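PDB 5Z3K: glucosidase from Croceicoccus marinus, which probably hydrolyses O-glycosidic bonds, acting as a beta-glucosidase of glycoside hydrolase family 39. Local coordinates for residues G18-L23 and G338-T343; R47-T52 and A333-G338. One frame throughout, in Å; residues are numbered along the deposited sequence.

Contact 1: residues G18-L23 and G338-T343; sequences GNMRQL and GQTLAT
The side-chain amide of Gln22 meets Leu341 O through NE2, the carbonyl oxygen lying almost in the plane of the amide: NE2 donates to Leu341 O at 2.7 Å in a nearly straight bond, coming in nearly along the C=O axis. The Gln22 chain bends at chi2 (71°), which turns NE2 toward the carbonyl of Leu341. Beside this bond runs Met20, a selenomethionine. The backbone sets Met20 CB 3.2 Å from Thr343 O. Met20 CG stands opposite the backbone N (chi1 -175°), and bends at chi2 and chi3 curl Met20 CE in to 3.2 Å from Thr343 OG1. That hydroxyl turns back on its own chain, donating to Thr340 O at 2.8 Å, a carbonyl that also accepts from Thr343 N. Leu341 completes the apolar part, CD2 lying 4.2 Å from Met20 SE, with Leu360 of strand 357-363 packed against both. The loop entering the first barrel strand, 25-27, is thereby fastened to the C-terminal turn of helix 329-341. Carbonyls at such a helix end probably concentrate partial negative charge, which the Gln22 amide and the Thr343 hydroxyl would help to offset.

Contact 2: residues R47-T52 and A333-G338; sequences RNAQVT and AFQLVG
Asn48 swings CG opposite its backbone N (chi1 -160°), while Gln335 keeps CG beside its own (chi1 -67°) and runs extended from there; these settings turn Asn48 ND2 and Gln335 OE1 toward each other between helices 43-48 and 329-341 of the TIM-barrel domain. Asn48 ND2 donates to Gln335 OE1 at 2.8 Å along a nearly straight line. The acceptor lies close to the plane of the Asn48 amide, but the donor is tilted out of the Gln335 carbonyl plane, and the two amides are turned 69° apart. Gln335 NE2 bonds to Thr331 O, which helps fix the rotation of the group. Ala49 CB also packs 3.9 Å from Gln335 CG. An alanine in place of Gln335 would probably leave Asn48 ND2 without this acceptor and take away the CG contact to the Ala49 methyl. The same methyl approaches the Phe334 ring obliquely, 3.7 Å from CE2, whereas Val51 CG2 comes to the ring edge, 3.7 Å from CZ; His24 also meets this ring. Helix 43-48 ends in a Schellman motif with Gln50 at positive phi, and Gln50 N bonds to Arg47 O at 2.9 Å. Backbones come close at Gly338, where a CB would collide with Ala49 O; instead Gly338 CA offers that oxygen a CA-H...O contact of 3.0 Å. A water donates to both Gln50 O and Gly338 O, 2.8 Å from each.

Helix 329-341 serves both contacts, whose centres are 10 Å apart. Contact 2 uses residues 333-338 and contact 1 the residues from Gly338 onward; in sequence, both segments of contact 2 fall between those of contact 1 apart from the shared Gly338. They also touch directly: Gln339 NE2 makes a probable hydrogen bond of 2.9 Å to Asn48 O, and Ala342 CB packs 3.4 Å from Gln50 OE1. Segments 18-23 and 47-52 lead into the neighbouring parallel strands 25-27 and 53-55, placing both contacts near the N-terminal ends of barrel strands. In TIM-barrel enzymes the active site lies at the other end, so both probably join parts of the scaffold away from catalysis.

Contact 1: residues G18-L23 and G338-T343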
loop_
_atom_site.group_PDB
_atom_site.type_symbol
_atom_site.label_atom_id
_atom_site.label_comp_id
_atom_site.label_asym_id
_atom_site.label_seq_id
_atom_site.Cartn_x
_atom_site.Cartn_y
_atom_site.Cartn_z
ATOM N N GLY A 18 -4.532 12.618 18.441
ATOM C CA GLY A 18 -4.532 11.172 18.415
ATOM C C GLY A 18 -3.289 10.701 17.688
ATOM O O GLY A 18 -2.466 11.502 17.253
ATOM N N ASN A 19 -3.178 9.384 17.551
ATOM C CA ASN A 19 -2.000 8.815 16.897
ATOM C C ASN A 19 -2.153 8.838 15.383
ATOM O O ASN A 19 -3.221 8.533 14.846
ATOM C CB ASN A 19 -1.762 7.377 17.358
ATOM C CG ASN A 19 -1.264 7.295 18.779
ATOM O OD1 ASN A 19 -0.654 8.236 19.297
ATOM N ND2 ASN A 19 -1.518 6.167 19.424
HETATM N N MSE A 20 -1.071 9.199 14.695
HETATM C CA MSE A 20 -0.990 8.993 13.261
HETATM C C MSE A 20 -0.889 7.490 13.017
HETATM O O MSE A 20 -0.240 6.778 13.789
HETATM C CB MSE A 20 0.224 9.712 12.659
HETATM C CG MSE A 20 0.286 9.624 11.145
HETATM SE SE MSE A 20 -1.034 10.794 10.346
HETATM C CE MSE A 20 -0.058 12.470 10.537
ATOM N N ARG A 21 -1.525 6.995 11.962
ATOM C CA ARG A 21 -1.528 5.567 11.664
ATOM C C ARG A 21 -0.596 5.291 10.489
ATOM O O ARG A 21 -0.699 5.936 9.439
ATOM C CB ARG A 21 -2.949 5.074 11.363
ATOM C CG ARG A 21 -3.916 5.318 12.516
ATOM C CD ARG A 21 -5.184 4.457 12.399
ATOM N NE ARG A 21 -5.973 4.838 11.233
ATOM C CZ ARG A 21 -6.275 4.018 10.237
ATOM N NH1 ARG A 21 -5.852 2.762 10.264
ATOM N NH2 ARG A 21 -7.008 4.457 9.217
ATOM N N GLN A 22 0.304 4.327 10.660
ATOM C CA GLN A 22 1.362 4.090 9.673
ATOM C C GLN A 22 0.830 3.199 8.556
ATOM O O GLN A 22 0.915 1.965 8.610
ATOM C CB GLN A 22 2.586 3.483 10.345
ATOM C CG GLN A 22 3.529 4.534 10.933
ATOM C CD GLN A 22 2.951 5.215 12.168
ATOM O OE1 GLN A 22 2.666 4.563 13.175
ATOM N NE2 GLN A 22 2.768 6.534 12.092
ATOM N N LEU A 23 0.281 3.832 7.517
ATOM C CA LEU A 23 -0.312 3.114 6.399
ATOM C C LEU A 23 0.571 3.112 5.150
ATOM O O LEU A 23 0.110 2.691 4.078
ATOM C CB LEU A 23 -1.682 3.706 6.057
ATOM C CG LEU A 23 -2.762 3.638 7.147
ATOM C CD1 LEU A 23 -4.148 4.015 6.572
ATOM C CD2 LEU A 23 -2.783 2.265 7.740
ATOM N N GLY A 338 4.790 9.421 2.773
ATOM C CA GLY A 338 5.351 8.537 3.778
ATOM C C GLY A 338 5.966 9.286 4.941
ATOM O O GLY A 338 5.858 8.861 6.094
ATOM N N GLN A 339 6.632 10.410 4.656
ATOM C CA GLN A 339 7.217 11.192 5.730
ATOM C C GLN A 339 6.137 11.739 6.651
ATOM O O GLN A 339 6.324 11.802 7.872
ATOM C CB GLN A 339 8.074 12.316 5.152
ATOM C CG GLN A 339 9.337 11.762 4.483
ATOM C CD GLN A 339 9.943 12.714 3.481
ATOM O OE1 GLN A 339 9.538 13.868 3.371
ATOM N NE2 GLN A 339 10.925 12.224 2.729
ATOM N N THR A 340 5.003 12.139 6.080
ATOM C CA THR A 340 3.906 12.644 6.893
ATOM C C THR A 340 3.300 11.532 7.736
ATOM O O THR A 340 3.020 11.735 8.926
ATOM C CB THR A 340 2.840 13.287 6.003
ATOM O OG1 THR A 340 3.440 14.329 5.227
ATOM C CG2 THR A 340 1.725 13.878 6.850
ATOM N N LEU A 341 3.103 10.350 7.134
ATOM C CA LEU A 341 2.551 9.191 7.837
ATOM C C LEU A 341 3.514 8.632 8.878
ATOM O O LEU A 341 3.088 7.858 9.748
ATOM C CB LEU A 341 2.185 8.079 6.840
ATOM C CG LEU A 341 1.043 8.428 5.874
ATOM C CD1 LEU A 341 0.735 7.301 4.870
ATOM C CD2 LEU A 341 -0.208 8.810 6.704
ATOM N N ALA A 342 4.794 8.992 8.808
ATOM C CA ALA A 342 5.750 8.508 9.788
ATOM C C ALA A 342 5.737 9.322 11.071
ATOM O O ALA A 342 6.346 8.890 12.054
ATOM C CB ALA A 342 7.171 8.502 9.215
ATOM N N THR A 343 5.091 10.491 11.085
ATOM C CA THR A 343 4.918 11.189 12.347
ATOM C C THR A 343 4.074 10.328 13.277
ATOM O O THR A 343 3.367 9.416 12.846
ATOM C CB THR A 343 4.262 12.550 12.136
ATOM O OG1 THR A 343 2.940 12.370 11.607
ATOM C CG2 THR A 343 5.094 13.394 11.179
#

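Contact 2: residues R47-T52 and A333-G338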
loop_
_atom_site.group_PDB
_atom_site.type_symbol
_atom_site.label_atom_id
_atom_site.label_comp_id
_atom_site.label_asym_id
_atom_site.label_seq_id
_atom_site.Cartn_x
_atom_site.Cartn_y
_atom_site.Cartn_z
ATOM N N ARG A 47 13.583 4.153 1.867
ATOM C CA ARG A 47 14.010 4.612 3.185
ATOM C C ARG A 47 13.595 6.056 3.427
ATOM O O ARG A 47 13.013 6.380 4.468
ATOM C CB ARG A 47 15.530 4.469 3.326
ATOM C CG ARG A 47 16.045 4.868 4.699
ATOM C CD ARG A 47 17.512 5.308 4.647
ATOM N NE ARG A 47 17.722 6.317 3.614
ATOM C CZ ARG A 47 17.358 7.591 3.709
ATOM N NH1 ARG A 47 16.767 8.052 4.811
ATOM N NH2 ARG A 47 17.598 8.418 2.696
ATOM N N ASN A 48 13.885 6.942 2.467
ATOM C CA ASN A 48 13.510 8.346 2.614
ATOM C C ASN A 48 11.998 8.529 2.682
ATOM O O ASN A 48 11.507 9.454 3.347
ATOM C CB ASN A 48 14.094 9.160 1.462
ATOM C CG ASN A 48 14.162 10.621 1.784
ATOM O OD1 ASN A 48 14.716 11.006 2.815
ATOM N ND2 ASN A 48 13.561 11.448 0.932
ATOM N N ALA A 49 11.241 7.671 1.999
ATOM C CA ALA A 49 9.788 7.713 2.095
ATOM C C ALA A 49 9.262 7.105 3.389
ATOM O O ALA A 49 8.047 7.137 3.614
ATOM C CB ALA A 49 9.171 6.977 0.896
ATOM N N GLN A 50 10.131 6.514 4.213
ATOM C CA GLN A 50 9.720 5.834 5.443
ATOM C C GLN A 50 8.654 4.766 5.182
ATOM O O GLN A 50 7.652 4.673 5.896
ATOM C CB GLN A 50 9.245 6.849 6.489
ATOM C CG GLN A 50 10.238 8.000 6.661
ATOM C CD GLN A 50 10.459 8.391 8.107
ATOM O OE1 GLN A 50 10.460 7.546 9.006
ATOM N NE2 GLN A 50 10.659 9.681 8.338
ATOM N N VAL A 51 8.862 3.964 4.132
ATOM C CA VAL A 51 8.042 2.769 3.916
ATOM C C VAL A 51 8.070 1.923 5.181
ATOM O O VAL A 51 9.142 1.668 5.737
ATOM C CB VAL A 51 8.563 1.982 2.696
ATOM C CG1 VAL A 51 7.973 0.552 2.657
ATOM C CG2 VAL A 51 8.260 2.738 1.391
ATOM N N THR A 52 6.890 1.483 5.649
ATOM C CA THR A 52 6.784 0.690 6.868
ATOM C C THR A 52 6.335 -0.749 6.640
ATOM O O THR A 52 6.391 -1.554 7.580
ATOM C CB THR A 52 5.805 1.351 7.857
ATOM O OG1 THR A 52 4.588 1.681 7.178
ATOM C CG2 THR A 52 6.407 2.609 8.466
ATOM N N ALA A 333 5.641 12.700 -4.497
ATOM C CA ALA A 333 4.476 12.601 -3.620
ATOM C C ALA A 333 4.565 11.369 -2.726
ATOM O O ALA A 333 4.185 11.413 -1.550
ATOM C CB ALA A 333 3.189 12.574 -4.448
ATOM N N PHE A 334 5.075 10.261 -3.267
ATOM C CA PHE A 334 5.211 9.043 -2.474
ATOM C C PHE A 334 6.084 9.273 -1.246
ATOM O O PHE A 334 5.738 8.835 -0.141
ATOM C CB PHE A 334 5.778 7.926 -3.348
ATOM C CG PHE A 334 5.913 6.598 -2.640
ATOM C CD1 PHE A 334 4.816 5.760 -2.481
ATOM C CD2 PHE A 334 7.144 6.184 -2.148
ATOM C CE1 PHE A 334 4.943 4.528 -1.843
ATOM C CE2 PHE A 334 7.283 4.951 -1.506
ATOM C CZ PHE A 334 6.178 4.127 -1.349
ATOM N N GLN A 335 7.208 9.987 -1.408
ATOM C CA GLN A 335 8.074 10.272 -0.271
ATOM C C GLN A 335 7.421 11.247 0.704
ATOM O O GLN A 335 7.490 11.045 1.921
ATOM C CB GLN A 335 9.415 10.827 -0.756
ATOM C CG GLN A 335 10.262 9.811 -1.532
ATOM C CD GLN A 335 11.470 10.460 -2.184
ATOM O OE1 GLN A 335 12.505 10.649 -1.547
ATOM N NE2 GLN A 335 11.336 10.815 -3.450
ATOM N N LEU A 336 6.807 12.325 0.203
ATOM C CA LEU A 336 6.222 13.305 1.117
ATOM C C LEU A 336 5.067 12.699 1.909
ATOM O O LEU A 336 4.881 13.023 3.091
ATOM C CB LEU A 336 5.743 14.531 0.351
ATOM C CG LEU A 336 6.749 15.241 -0.556
ATOM C CD1 LEU A 336 6.113 16.521 -1.052
ATOM C CD2 LEU A 336 8.061 15.514 0.154
ATOM N N VAL A 337 4.277 11.828 1.273
ATOM C CA VAL A 337 3.221 11.116 1.995
ATOM C C VAL A 337 3.818 10.265 3.111
ATOM O O VAL A 337 3.402 10.343 4.272
ATOM C CB VAL A 337 2.389 10.250 1.028
ATOM C CG1 VAL A 337 1.580 9.238 1.803
ATOM C CG2 VAL A 337 1.486 11.109 0.146
ATOM N N GLY A 338 4.790 9.421 2.773
ATOM C CA GLY A 338 5.351 8.537 3.778
ATOM C C GLY A 338 5.966 9.286 4.941
ATOM O O GLY A 338 5.858 8.861 6.094
HETATM O O HOH W 1 5.625 6.204 6.994
#